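Local atomic coordinates of leucyl-tRNA synthetase subunit alpha (Aquifex aeolicus, PDB entry 3O0A), a protein that attaches leucine to its tRNA as part of leucyl-tRNA synthetase, the fragment here being the CP1 hydrolytic domain, which probably clears mischarged tRNA. Residues I38-F43 with P66-I71; I8-E13 with A138-P143; L21-E26 with G72-N77; Y112-N115 with E120-P123; E88-M93 with D103-F108. All blocks are in the same frame, centred on the assembly; numbering follows the deposited sequence.

Interaction 1. Residues I38-F43 with P66-I71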
# COMPACT_ATOMS: atom_id res chain seq x y z
N ILE A 38 -5.43 8.76 -9.56
CA ILE A 38 -3.98 8.62 -9.68
C ILE A 38 -3.64 7.21 -9.26
O ILE A 38 -3.88 6.83 -8.12
CB ILE A 38 -3.20 9.64 -8.81
CG1 ILE A 38 -3.56 11.09 -9.22
CG2 ILE A 38 -1.67 9.38 -8.89
CD1 ILE A 38 -3.05 11.54 -10.58
N TYR A 39 -3.13 6.41 -10.19
CA TYR A 39 -2.90 5.00 -9.88
C TYR A 39 -1.62 4.78 -9.09
O TYR A 39 -0.59 5.39 -9.40
CB TYR A 39 -2.87 4.17 -11.15
CG TYR A 39 -4.25 3.91 -11.71
CD1 TYR A 39 -5.07 2.93 -11.13
CD2 TYR A 39 -4.73 4.61 -12.80
CE1 TYR A 39 -6.34 2.67 -11.63
CE2 TYR A 39 -6.01 4.35 -13.31
CZ TYR A 39 -6.81 3.38 -12.72
OH TYR A 39 -8.07 3.11 -13.20
N ILE A 40 -1.69 3.87 -8.12
CA ILE A 40 -0.49 3.39 -7.42
C ILE A 40 -0.43 1.89 -7.64
O ILE A 40 -1.11 1.12 -6.96
CB ILE A 40 -0.57 3.70 -5.91
CG1 ILE A 40 -0.78 5.20 -5.69
CG2 ILE A 40 0.69 3.24 -5.17
CD1 ILE A 40 -2.23 5.63 -5.67
N ASP A 41 0.39 1.48 -8.59
CA ASP A 41 0.53 0.06 -8.88
C ASP A 41 1.46 -0.56 -7.85
O ASP A 41 2.55 -0.04 -7.58
CB ASP A 41 1.11 -0.18 -10.27
CG ASP A 41 0.18 0.27 -11.39
OD1 ASP A 41 -1.05 0.41 -11.17
OD2 ASP A 41 0.70 0.45 -12.51
N VAL A 42 1.04 -1.68 -7.27
CA VAL A 42 1.87 -2.38 -6.30
C VAL A 42 2.15 -3.79 -6.82
O VAL A 42 1.30 -4.40 -7.44
CB VAL A 42 1.26 -2.41 -4.85
CG1 VAL A 42 0.88 -1.00 -4.37
CG2 VAL A 42 0.07 -3.35 -4.73
N PHE A 43 3.36 -4.28 -6.59
CA PHE A 43 3.60 -5.70 -6.78
C PHE A 43 3.51 -6.45 -5.46
O PHE A 43 4.04 -6.01 -4.45
CB PHE A 43 4.95 -5.96 -7.45
CG PHE A 43 5.29 -7.43 -7.53
CD1 PHE A 43 4.69 -8.25 -8.48
CD2 PHE A 43 6.16 -7.99 -6.60
CE1 PHE A 43 4.98 -9.61 -8.53
CE2 PHE A 43 6.45 -9.35 -6.64
CZ PHE A 43 5.86 -10.16 -7.61
N PRO A 66 6.35 13.08 -4.05
CA PRO A 66 6.07 14.52 -4.06
C PRO A 66 4.69 14.87 -4.63
O PRO A 66 4.05 15.80 -4.15
CB PRO A 66 7.20 15.12 -4.91
CG PRO A 66 7.75 14.00 -5.70
CD PRO A 66 7.50 12.74 -4.92
N VAL A 67 4.23 14.10 -5.62
CA VAL A 67 2.92 14.31 -6.21
C VAL A 67 1.83 14.14 -5.15
O VAL A 67 0.98 15.02 -4.96
CB VAL A 67 2.67 13.34 -7.40
CG1 VAL A 67 1.25 13.51 -7.93
CG2 VAL A 67 3.69 13.59 -8.51
N LEU A 68 1.85 12.99 -4.47
CA LEU A 68 0.83 12.70 -3.46
C LEU A 68 0.92 13.58 -2.23
O LEU A 68 -0.11 13.95 -1.65
CB LEU A 68 0.86 11.21 -3.08
CG LEU A 68 0.55 10.27 -4.24
CD1 LEU A 68 0.71 8.84 -3.70
CD2 LEU A 68 -0.86 10.51 -4.83
N ALA A 69 2.13 13.94 -1.83
CA ALA A 69 2.30 14.89 -0.71
C ALA A 69 1.74 16.29 -1.05
O ALA A 69 1.14 16.97 -0.19
CB ALA A 69 3.78 14.98 -0.30
N CYS A 70 1.88 16.69 -2.31
CA CYS A 70 1.33 17.96 -2.77
C CYS A 70 -0.19 17.92 -2.63
O CYS A 70 -0.80 18.86 -2.12
CB CYS A 70 1.71 18.21 -4.24
SG CYS A 70 1.07 19.74 -4.95
N ILE A 71 -0.77 16.80 -3.06
CA ILE A 71 -2.22 16.60 -2.92
C ILE A 71 -2.65 16.54 -1.45
O ILE A 71 -3.62 17.18 -1.07
CB ILE A 71 -2.68 15.36 -3.71
CG1 ILE A 71 -2.47 15.62 -5.21
CG2 ILE A 71 -4.14 15.03 -3.38
CD1 ILE A 71 -2.65 14.38 -6.12

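Interaction 2. Residues I8-E13 with A138-P143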
# COMPACT_ATOMS: atom_id res chain seq x y z
N ILE A 8 -1.18 -5.11 -8.56
CA ILE A 8 -2.52 -4.68 -8.17
C ILE A 8 -2.57 -3.16 -8.27
O ILE A 8 -1.67 -2.47 -7.79
CB ILE A 8 -2.89 -5.15 -6.76
CG1 ILE A 8 -2.85 -6.68 -6.70
CG2 ILE A 8 -4.30 -4.61 -6.35
CD1 ILE A 8 -3.18 -7.30 -5.35
N ARG A 9 -3.62 -2.66 -8.93
CA ARG A 9 -3.77 -1.23 -9.18
C ARG A 9 -4.59 -0.57 -8.08
O ARG A 9 -5.82 -0.52 -8.15
CB ARG A 9 -4.37 -0.97 -10.57
CG ARG A 9 -3.61 -1.65 -11.71
CD ARG A 9 -3.82 -0.94 -13.03
NE ARG A 9 -3.30 0.44 -13.01
CZ ARG A 9 -2.27 0.89 -13.73
NH1 ARG A 9 -1.57 0.08 -14.52
NH2 ARG A 9 -1.91 2.17 -13.64
N PHE A 10 -3.92 -0.11 -7.03
CA PHE A 10 -4.57 0.80 -6.08
C PHE A 10 -4.71 2.16 -6.77
O PHE A 10 -4.04 2.41 -7.77
CB PHE A 10 -3.74 0.90 -4.79
CG PHE A 10 -3.85 -0.32 -3.92
CD1 PHE A 10 -3.24 -1.52 -4.30
CD2 PHE A 10 -4.60 -0.28 -2.75
CE1 PHE A 10 -3.37 -2.67 -3.50
CE2 PHE A 10 -4.72 -1.42 -1.94
CZ PHE A 10 -4.10 -2.61 -2.32
N TYR A 11 -5.59 3.01 -6.26
CA TYR A 11 -5.71 4.35 -6.84
C TYR A 11 -6.22 5.36 -5.85
O TYR A 11 -7.06 5.05 -5.01
CB TYR A 11 -6.60 4.34 -8.10
CG TYR A 11 -7.95 3.69 -7.91
CD1 TYR A 11 -8.13 2.32 -8.14
CD2 TYR A 11 -9.07 4.44 -7.51
CE1 TYR A 11 -9.37 1.70 -7.97
CE2 TYR A 11 -10.34 3.82 -7.33
CZ TYR A 11 -10.47 2.45 -7.56
OH TYR A 11 -11.69 1.82 -7.40
N VAL A 12 -5.72 6.58 -5.96
CA VAL A 12 -6.26 7.69 -5.20
C VAL A 12 -7.34 8.34 -6.05
O VAL A 12 -7.06 8.83 -7.15
CB VAL A 12 -5.16 8.71 -4.83
CG1 VAL A 12 -5.76 9.90 -4.11
CG2 VAL A 12 -4.08 8.06 -3.97
N GLU A 13 -8.57 8.32 -5.54
CA GLU A 13 -9.67 9.01 -6.19
C GLU A 13 -9.56 10.51 -5.97
O GLU A 13 -9.32 10.96 -4.84
CB GLU A 13 -11.01 8.53 -5.64
CG GLU A 13 -11.29 7.07 -5.91
CD GLU A 13 -12.56 6.62 -5.23
OE1 GLU A 13 -13.51 7.43 -5.17
OE2 GLU A 13 -12.60 5.48 -4.71
N ALA A 138 6.32 0.48 -4.68
CA ALA A 138 5.19 0.73 -3.79
C ALA A 138 4.59 -0.60 -3.39
O ALA A 138 4.49 -1.52 -4.22
CB ALA A 138 4.15 1.59 -4.46
N ILE A 139 4.21 -0.71 -2.13
CA ILE A 139 3.64 -1.97 -1.64
C ILE A 139 2.30 -1.74 -0.97
O ILE A 139 2.03 -0.65 -0.43
CB ILE A 139 4.63 -2.72 -0.68
CG1 ILE A 139 4.92 -1.89 0.58
CG2 ILE A 139 5.94 -3.08 -1.42
CD1 ILE A 139 5.47 -2.71 1.76
N MET A 140 1.45 -2.77 -1.00
CA MET A 140 0.32 -2.81 -0.09
C MET A 140 0.78 -3.39 1.23
O MET A 140 1.59 -4.34 1.28
CB MET A 140 -0.85 -3.60 -0.67
CG MET A 140 -0.61 -5.09 -0.74
SD MET A 140 -2.01 -5.86 -1.57
CE MET A 140 -1.72 -7.55 -1.07
N CYS A 141 0.29 -2.81 2.32
CA CYS A 141 0.73 -3.24 3.63
C CYS A 141 -0.37 -3.95 4.40
O CYS A 141 -1.46 -3.42 4.58
CB CYS A 141 1.31 -2.06 4.41
SG CYS A 141 2.69 -1.28 3.53
N VAL A 142 -0.05 -5.15 4.86
CA VAL A 142 -1.00 -6.05 5.49
C VAL A 142 -0.35 -6.46 6.82
O VAL A 142 0.27 -7.52 6.93
CB VAL A 142 -1.29 -7.28 4.60
CG1 VAL A 142 -2.35 -8.21 5.23
CG2 VAL A 142 -1.74 -6.83 3.19
N PRO A 143 -0.49 -5.59 7.85
CA PRO A 143 0.19 -5.86 9.12
C PRO A 143 -0.17 -7.19 9.77
O PRO A 143 0.65 -7.75 10.49
CB PRO A 143 -0.23 -4.71 10.03
CG PRO A 143 -0.91 -3.73 9.18
CD PRO A 143 -1.25 -4.33 7.86

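Interaction 3. Residues L21-E26 with G72-N77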
# COMPACT_ATOMS: atom_id res chain seq x y z
N LEU A 21 -4.45 19.89 -10.22
CA LEU A 21 -3.67 19.74 -11.45
C LEU A 21 -2.21 20.19 -11.33
O LEU A 21 -1.31 19.60 -11.95
CB LEU A 21 -4.32 20.50 -12.62
CG LEU A 21 -5.44 19.77 -13.35
CD1 LEU A 21 -6.11 20.73 -14.33
CD2 LEU A 21 -4.88 18.52 -14.06
N ASN A 22 -1.95 21.24 -10.55
CA ASN A 22 -0.57 21.68 -10.43
C ASN A 22 0.31 20.79 -9.53
O ASN A 22 1.52 21.01 -9.43
CB ASN A 22 -0.45 23.20 -10.14
CG ASN A 22 -0.74 23.56 -8.69
OD1 ASN A 22 -0.85 22.70 -7.82
ND2 ASN A 22 -0.81 24.86 -8.42
N CYS A 23 -0.30 19.77 -8.92
CA CYS A 23 0.43 18.76 -8.15
C CYS A 23 0.97 17.64 -9.02
O CYS A 23 1.79 16.86 -8.56
CB CYS A 23 -0.45 18.13 -7.09
SG CYS A 23 -0.82 19.27 -5.76
N VAL A 24 0.46 17.53 -10.25
CA VAL A 24 0.73 16.34 -11.07
C VAL A 24 1.46 16.69 -12.37
O VAL A 24 1.19 17.74 -12.97
CB VAL A 24 -0.55 15.51 -11.38
CG1 VAL A 24 -1.40 15.28 -10.11
CG2 VAL A 24 -1.40 16.19 -12.43
N PRO A 25 2.40 15.83 -12.79
CA PRO A 25 3.07 16.07 -14.06
C PRO A 25 2.17 15.76 -15.24
O PRO A 25 1.19 15.02 -15.10
CB PRO A 25 4.23 15.09 -14.04
CG PRO A 25 3.75 13.95 -13.20
CD PRO A 25 2.87 14.59 -12.14
N GLU A 26 2.52 16.33 -16.39
CA GLU A 26 1.75 16.17 -17.61
C GLU A 26 1.40 14.71 -17.90
O GLU A 26 0.30 14.40 -18.35
CB GLU A 26 2.54 16.78 -18.77
CG GLU A 26 1.76 16.90 -20.07
CD GLU A 26 1.86 15.67 -20.97
OE1 GLU A 26 2.75 14.81 -20.75
OE2 GLU A 26 1.05 15.57 -21.91
N GLY A 72 -1.89 15.83 -0.62
CA GLY A 72 -2.20 15.70 0.81
C GLY A 72 -2.10 17.02 1.54
O GLY A 72 -2.89 17.31 2.45
N GLU A 73 -1.15 17.86 1.13
CA GLU A 73 -1.10 19.23 1.66
C GLU A 73 -2.35 20.01 1.25
O GLU A 73 -2.97 20.73 2.07
CB GLU A 73 0.17 19.94 1.17
CG GLU A 73 0.21 21.43 1.54
CD GLU A 73 1.37 22.14 0.92
OE1 GLU A 73 1.33 22.40 -0.30
OE2 GLU A 73 2.33 22.48 1.65
N ARG A 74 -2.72 19.87 -0.02
CA ARG A 74 -3.86 20.57 -0.63
C ARG A 74 -5.17 20.18 0.09
O ARG A 74 -6.05 21.02 0.28
CB ARG A 74 -3.90 20.24 -2.14
CG ARG A 74 -4.86 21.04 -3.04
CD ARG A 74 -4.36 22.38 -3.47
NE ARG A 74 -2.93 22.49 -3.76
CZ ARG A 74 -2.40 22.67 -4.97
NH1 ARG A 74 -3.19 22.75 -6.04
NH2 ARG A 74 -1.09 22.78 -5.11
N LEU A 75 -5.25 18.93 0.54
CA LEU A 75 -6.38 18.42 1.33
C LEU A 75 -6.34 18.79 2.82
O LEU A 75 -7.32 18.57 3.55
CB LEU A 75 -6.45 16.89 1.21
CG LEU A 75 -6.76 16.29 -0.17
CD1 LEU A 75 -6.62 14.77 -0.16
CD2 LEU A 75 -8.17 16.70 -0.63
N GLY A 76 -5.21 19.35 3.27
CA GLY A 76 -4.98 19.70 4.68
C GLY A 76 -4.61 18.53 5.57
O GLY A 76 -4.72 18.62 6.80
N ASN A 77 -4.18 17.42 4.95
CA ASN A 77 -3.91 16.17 5.67
C ASN A 77 -2.43 15.89 5.90
O ASN A 77 -2.08 15.06 6.75
CB ASN A 77 -4.46 14.96 4.91
CG ASN A 77 -5.98 14.96 4.77
OD1 ASN A 77 -6.71 15.60 5.53
ND2 ASN A 77 -6.46 14.18 3.79

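Interaction 4. Residues Y112-N115 with E120-P123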
# COMPACT_ATOMS: atom_id res chain seq x y z
N TYR A 112 -5.56 9.07 0.64
CA TYR A 112 -6.05 7.72 0.86
C TYR A 112 -6.28 7.02 -0.47
O TYR A 112 -6.94 7.56 -1.37
CB TYR A 112 -7.34 7.76 1.67
CG TYR A 112 -7.13 8.35 3.04
CD1 TYR A 112 -7.09 9.73 3.24
CD2 TYR A 112 -6.94 7.52 4.14
CE1 TYR A 112 -6.88 10.27 4.51
CE2 TYR A 112 -6.75 8.05 5.41
CZ TYR A 112 -6.71 9.41 5.59
OH TYR A 112 -6.51 9.92 6.85
N ALA A 113 -5.70 5.84 -0.60
CA ALA A 113 -5.85 5.05 -1.81
C ALA A 113 -7.07 4.15 -1.63
O ALA A 113 -7.31 3.61 -0.55
CB ALA A 113 -4.61 4.21 -2.03
N THR A 114 -7.82 3.97 -2.71
CA THR A 114 -8.90 3.02 -2.71
C THR A 114 -8.33 1.64 -3.00
O THR A 114 -7.56 1.46 -3.95
CB THR A 114 -9.96 3.39 -3.75
OG1 THR A 114 -10.44 4.71 -3.46
CG2 THR A 114 -11.12 2.40 -3.74
N ASN A 115 -8.69 0.70 -2.14
CA ASN A 115 -8.37 -0.71 -2.34
C ASN A 115 -9.36 -1.28 -3.37
O ASN A 115 -10.57 -1.28 -3.14
CB ASN A 115 -8.50 -1.43 -0.99
CG ASN A 115 -8.10 -2.89 -1.06
OD1 ASN A 115 -8.15 -3.52 -2.12
ND2 ASN A 115 -7.69 -3.44 0.08
N GLU A 120 -12.31 0.07 0.21
CA GLU A 120 -11.91 0.78 1.42
C GLU A 120 -10.83 1.79 1.09
O GLU A 120 -10.01 1.55 0.21
CB GLU A 120 -11.43 -0.19 2.50
CG GLU A 120 -12.55 -1.04 3.05
CD GLU A 120 -12.11 -2.08 4.05
OE1 GLU A 120 -10.90 -2.15 4.39
OE2 GLU A 120 -12.99 -2.83 4.51
N LYS A 121 -10.89 2.93 1.78
CA LYS A 121 -9.88 3.97 1.62
C LYS A 121 -8.82 3.85 2.72
O LYS A 121 -9.13 3.87 3.92
CB LYS A 121 -10.54 5.35 1.61
CG LYS A 121 -11.42 5.55 0.38
CD LYS A 121 -12.21 6.84 0.46
CE LYS A 121 -13.29 6.89 -0.63
NZ LYS A 121 -12.67 6.92 -1.97
N ILE A 122 -7.57 3.68 2.29
CA ILE A 122 -6.47 3.37 3.20
C ILE A 122 -5.33 4.39 3.01
O ILE A 122 -5.06 4.80 1.89
CB ILE A 122 -5.99 1.89 3.06
CG1 ILE A 122 -5.51 1.58 1.64
CG2 ILE A 122 -7.10 0.90 3.47
CD1 ILE A 122 -4.83 0.22 1.52
N PRO A 123 -4.69 4.82 4.12
CA PRO A 123 -3.71 5.91 4.03
C PRO A 123 -2.42 5.53 3.30
O PRO A 123 -1.95 4.40 3.41
CB PRO A 123 -3.42 6.24 5.50
CG PRO A 123 -3.68 4.97 6.22
CD PRO A 123 -4.83 4.34 5.51
O HOH W 1 -8.69 -2.88 3.12

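Interaction 5. Residues E88-M93 with D103-F108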
# COMPACT_ATOMS: atom_id res chain seq x y z
N GLU A 88 14.80 13.53 1.93
CA GLU A 88 16.18 14.04 1.93
C GLU A 88 17.05 13.22 2.87
O GLU A 88 18.20 12.91 2.55
CB GLU A 88 16.22 15.53 2.29
CG GLU A 88 15.72 16.46 1.15
CD GLU A 88 16.49 16.28 -0.16
OE1 GLU A 88 17.73 16.48 -0.18
OE2 GLU A 88 15.86 15.94 -1.18
N LYS A 89 16.51 12.87 4.04
CA LYS A 89 17.25 12.06 5.01
C LYS A 89 17.53 10.70 4.38
O LYS A 89 18.62 10.16 4.49
CB LYS A 89 16.44 11.86 6.28
CG LYS A 89 17.19 11.15 7.42
CD LYS A 89 16.27 10.97 8.62
CE LYS A 89 16.85 10.02 9.65
NZ LYS A 89 16.02 9.97 10.88
N MET A 90 16.53 10.15 3.71
CA MET A 90 16.66 8.81 3.12
C MET A 90 17.71 8.72 2.00
O MET A 90 18.39 7.68 1.88
CB MET A 90 15.29 8.29 2.68
CG MET A 90 14.36 8.00 3.84
SD MET A 90 14.93 6.71 4.96
CE MET A 90 15.25 7.59 6.48
N LYS A 91 17.87 9.78 1.20
CA LYS A 91 18.96 9.84 0.19
C LYS A 91 20.32 9.53 0.81
O LYS A 91 21.23 9.01 0.12
CB LYS A 91 19.05 11.22 -0.47
CG LYS A 91 17.90 11.58 -1.39
CD LYS A 91 18.17 12.93 -2.08
CE LYS A 91 16.95 13.39 -2.88
NZ LYS A 91 17.23 14.64 -3.65
N LYS A 92 20.48 9.82 2.09
CA LYS A 92 21.75 9.64 2.75
C LYS A 92 21.97 8.26 3.37
O LYS A 92 23.09 7.92 3.72
CB LYS A 92 21.95 10.72 3.80
CG LYS A 92 22.04 12.10 3.20
CD LYS A 92 22.51 13.11 4.20
CE LYS A 92 21.37 13.60 5.05
NZ LYS A 92 21.82 14.77 5.84
N MET A 93 20.89 7.48 3.52
CA MET A 93 20.93 6.21 4.24
C MET A 93 21.20 5.06 3.30
O MET A 93 20.58 4.95 2.22
CB MET A 93 19.61 5.95 4.97
CG MET A 93 19.21 7.02 5.99
SD MET A 93 20.25 6.89 7.45
CE MET A 93 21.41 8.21 7.13
N ASP A 103 13.82 0.78 14.58
CA ASP A 103 12.90 1.92 14.62
C ASP A 103 12.57 2.37 13.21
O ASP A 103 12.94 3.47 12.80
CB ASP A 103 13.48 3.11 15.39
CG ASP A 103 12.87 3.28 16.76
OD1 ASP A 103 11.64 3.49 16.85
OD2 ASP A 103 13.63 3.21 17.75
N LYS A 104 11.91 1.50 12.45
CA LYS A 104 11.26 1.89 11.19
C LYS A 104 10.84 3.36 11.21
O LYS A 104 10.42 3.87 12.25
CB LYS A 104 10.03 1.03 10.98
CG LYS A 104 10.34 -0.44 10.98
CD LYS A 104 9.14 -1.25 10.63
CE LYS A 104 9.59 -2.59 10.10
NZ LYS A 104 9.92 -2.48 8.66
N GLU A 105 10.97 4.03 10.07
CA GLU A 105 10.63 5.45 9.97
C GLU A 105 9.79 5.68 8.73
O GLU A 105 10.09 5.15 7.66
CB GLU A 105 11.87 6.34 9.93
CG GLU A 105 11.52 7.84 10.11
CD GLU A 105 12.71 8.80 9.99
OE1 GLU A 105 13.87 8.34 10.02
OE2 GLU A 105 12.46 10.04 9.90
N GLY A 106 8.73 6.47 8.89
CA GLY A 106 7.91 6.87 7.76
C GLY A 106 7.14 8.15 7.98
O GLY A 106 7.16 8.75 9.06
N VAL A 107 6.42 8.56 6.94
CA VAL A 107 5.68 9.81 6.94
C VAL A 107 4.38 9.62 6.17
O VAL A 107 4.34 8.88 5.17
CB VAL A 107 6.50 10.98 6.33
CG1 VAL A 107 7.68 11.35 7.23
CG2 VAL A 107 6.97 10.66 4.90
N PHE A 108 3.31 10.25 6.64
CA PHE A 108 2.00 10.13 5.98
C PHE A 108 1.94 11.16 4.85
O PHE A 108 2.29 12.32 5.06
CB PHE A 108 0.90 10.38 7.02
CG PHE A 108 -0.51 10.43 6.46
CD1 PHE A 108 -0.96 9.51 5.51
CD2 PHE A 108 -1.40 11.40 6.94
CE1 PHE A 108 -2.27 9.57 5.03
CE2 PHE A 108 -2.71 11.47 6.48
CZ PHE A 108 -3.16 10.55 5.52

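Interaction 1. Residues I38-F43 with P66-I71
Ile-38 of the strand 38-43 and Leu-68 of the helix 66-71 mark the nearest approach of the two backbones, with 8.9 Å between their CA atoms. Side chains alone bridge that gap. Ile-38 and Ile-40 lie on the same face of the strand, two residues apart, and Leu-68 touches both with its forked end. One prong, Leu-68 CD2, lies 4.3 Å from Ile-38 CG2. The other, Leu-68 CD1, comes to 4.4 Å from Ile-40 CG1. The first torsion of Ile-38 (chi1 -60°) puts CG2 opposite the backbone N, and this is the branch that meets the leucine. Leu-68 has CD1 anti to CA (chi2 176°), which carries that methyl out to the second isoleucine. The contact is plain packing of a helix on a sheet. Strand 37-44 is an outer strand of a three-stranded antiparallel sheet, paired with strand 6-13 through backbone bonds such as Ile-40 to Phe-10. Leu-68 also touches Leu-109 and Val-111 of strand 106-114, so it packs against strands of two sheets. Between the two isoleucines, Tyr-39 points to the other face, where it makes a cation-pi contact with Arg-9.

Interaction 2. Residues I8-E13 with A138-P143
A Met-aromatic contact between Phe-10 and Met-140 joins two sheets of the editing domain. Phe-10 lies on strand 6-13, the middle strand of the three-stranded antiparallel sheet. Met-140 lies on strand 138-141, an outer strand of the mixed four-stranded sheet. The sulfur sits at the edge of the ring: Met-140 SD is 5.0 Å from the centroid of Phe-10 and 76° off the ring normal. It meets the outer end of the ring, with Met-140 SD 3.9 Å from Phe-10 CZ. Met-140 CB touches the same corner and lies 3.8 Å from Phe-10 CZ. The two side chains cross at about a right angle. Met-140 CG is placed between the backbone N and the carbonyl carbon (chi1 71°), and the chain beyond it is extended, which brings the sulfur past the ring to Ile-8. There Ile-8 CD1 approaches Met-140 SD to 4.2 Å. Ile-8 and Phe-10, two residues apart, lie on the same face of their strand, and both meet the methionine. Met-140 also touches Thr-44 and Thr-49, in the threonine-rich TTRPDT segment that lines the hydrolytic pocket in related enzymes. All three touching residues are buried. The join rests on dispersion, and the polarisable sulfur at the positive rim of the ring probably adds a weak electrostatic attraction.

Interaction 3. Residues L21-E26 with G72-N77
Arg-74 meets Asn-22 end-on, with its guanidinium plane almost perpendicular to the amide plane (89°). Both terminal nitrogens donate to one oxygen. Arg-74 NH2 lies 2.7 Å from Asn-22 OD1, in the carbonyl plane and on a lone pair. Arg-74 NH1 is 2.9 Å from Asn-22 OD1 but comes from above that plane. Seen from the arginine, the oxygen lies in the guanidinium plane for both bonds. Cys-23 takes a different side: its sulfur lies over one face, toward the rim, with Cys-23 SG 3.6 Å from Arg-74 NH2. The same sulfur forms the disulfide with Cys-70, one helical turn before the arginine. Arg-74 is bent at chi2 (81°) and chi3, and this brings its end to the loop. Outside the two segments, NH1 also bonds to the backbone oxygen of Lys-19, and Phe-20 touches the side chain. The helix ends just beyond in a Schellman motif, where Gly-76 has positive phi and Asn-77 N bonds to Gly-72 O at 2.8 Å. A leucine in place of Arg-74 would probably leave Asn-22 OD1 without its two donors and set the amide free to turn. The pair ties the loop before helix 26-35 to the end of helix 64-74 beside the disulfide, and the positive guanidinium probably strengthens both bonds to the neutral oxygen.

Interaction 4. Residues Y112-N115 with E120-P123
The ring of Tyr-112 meets Pro-123 obliquely, through its CD2 and CE2 side. Tyr-112 CE2 is 3.8 Å from Pro-123 CB, and Tyr-112 CD2 is 3.5 Å from Pro-123 N. The amide of Asn-115 is held at both ends. Its OD1 accepts from the backbone N of Ala-117 in the turn, and its ND2 donates to Val-50 O and to a water at 3.2 Å. That water, 2.7 Å from Glu-120 OE1, links the amide to the carboxylate, which also forms a salt bridge with Lys-161. Asn-115 CG is anti to the backbone N (chi1 -176°), and this puts ND2 within reach of the water. The two segments are the closing end of the beta hairpin 106-114 and 121-127, part of the mixed sheet. Ala-113 and Ile-122 are a hydrogen-bonded antiparallel pair: Ala-113 N to Ile-122 O is 2.8 Å, and Ile-122 N to Ala-113 O is 2.9 Å. A third bond, Asn-115 N to Glu-120 O at 2.8 Å, is nearly straight (174°) and runs close to the C=O axis. Tyr-112, Thr-114, Lys-121 and Pro-123 share one face. There Thr-114 and Lys-121 lie side by side, and Glu-13 OE2 of strand 6-13 takes both Thr-114 OG1 and Lys-121 NZ. On the other face Ile-122 packs on Phe-10.

Interaction 5. Residues E88-M93 with D103-F108
Lys-89 and Glu-105 form a salt bridge, with Lys-89 NZ 2.8 Å from Glu-105 OE1. The ammonium meets that oxygen on its syn side, 20° out of the carboxylate plane. The other oxygen is less close: Glu-105 OE2 is 3.7 Å from Lys-89 NZ. The lysine also lays its last carbons against the acid, with Lys-89 CE 3.4 Å from Glu-105 OE1. The CE methyl of Met-90 packs against the same oxygen, with Met-90 CE 3.9 Å from Glu-105 OE1. The lysine leaves its backbone with CG turned away from N (chi1 -174°) and runs extended to its end; this length carries the ammonium from helix 80-91 to the acid, just before strand 106-114. Further out, Asn-128 holds Glu-105 by its backbone, and Phe-86 and Tyr-156 touch its side chain. Met-90 is packed by Pro-60, Asn-128 and Arg-98. With an alanine at Glu-105, the ammonium of Lys-89 would probably lose its anionic mate here and be free to swing. Lys-89 is exposed, so solvent probably screens part of the attraction, and the pair acts as a surface tie between helix and strand with a buried methionine beside it.

How the interactions relate
Strand 6-13 joins much of the set. In interaction 2 it packs on strand 138-141. It also pairs with the strand of interaction 1, whose centre is about 10 Å from that of interaction 2, and bonds to the hairpin of interaction 4, whose centre is about 8 Å away. Interactions 1 and 3 share helix 64-74 and the disulfide Cys-23 to Cys-70, with centres about 10 Å apart. Interactions 4 and 5 both use strand 106-114, with centres about 22 Å apart. Along the chain, interaction 2 closes a loop that encloses the other four. Interaction 1 is nested inside interaction 3, and interactions 5 and 4 follow in series. Distant parts of the sequence are thus brought into one compact domain.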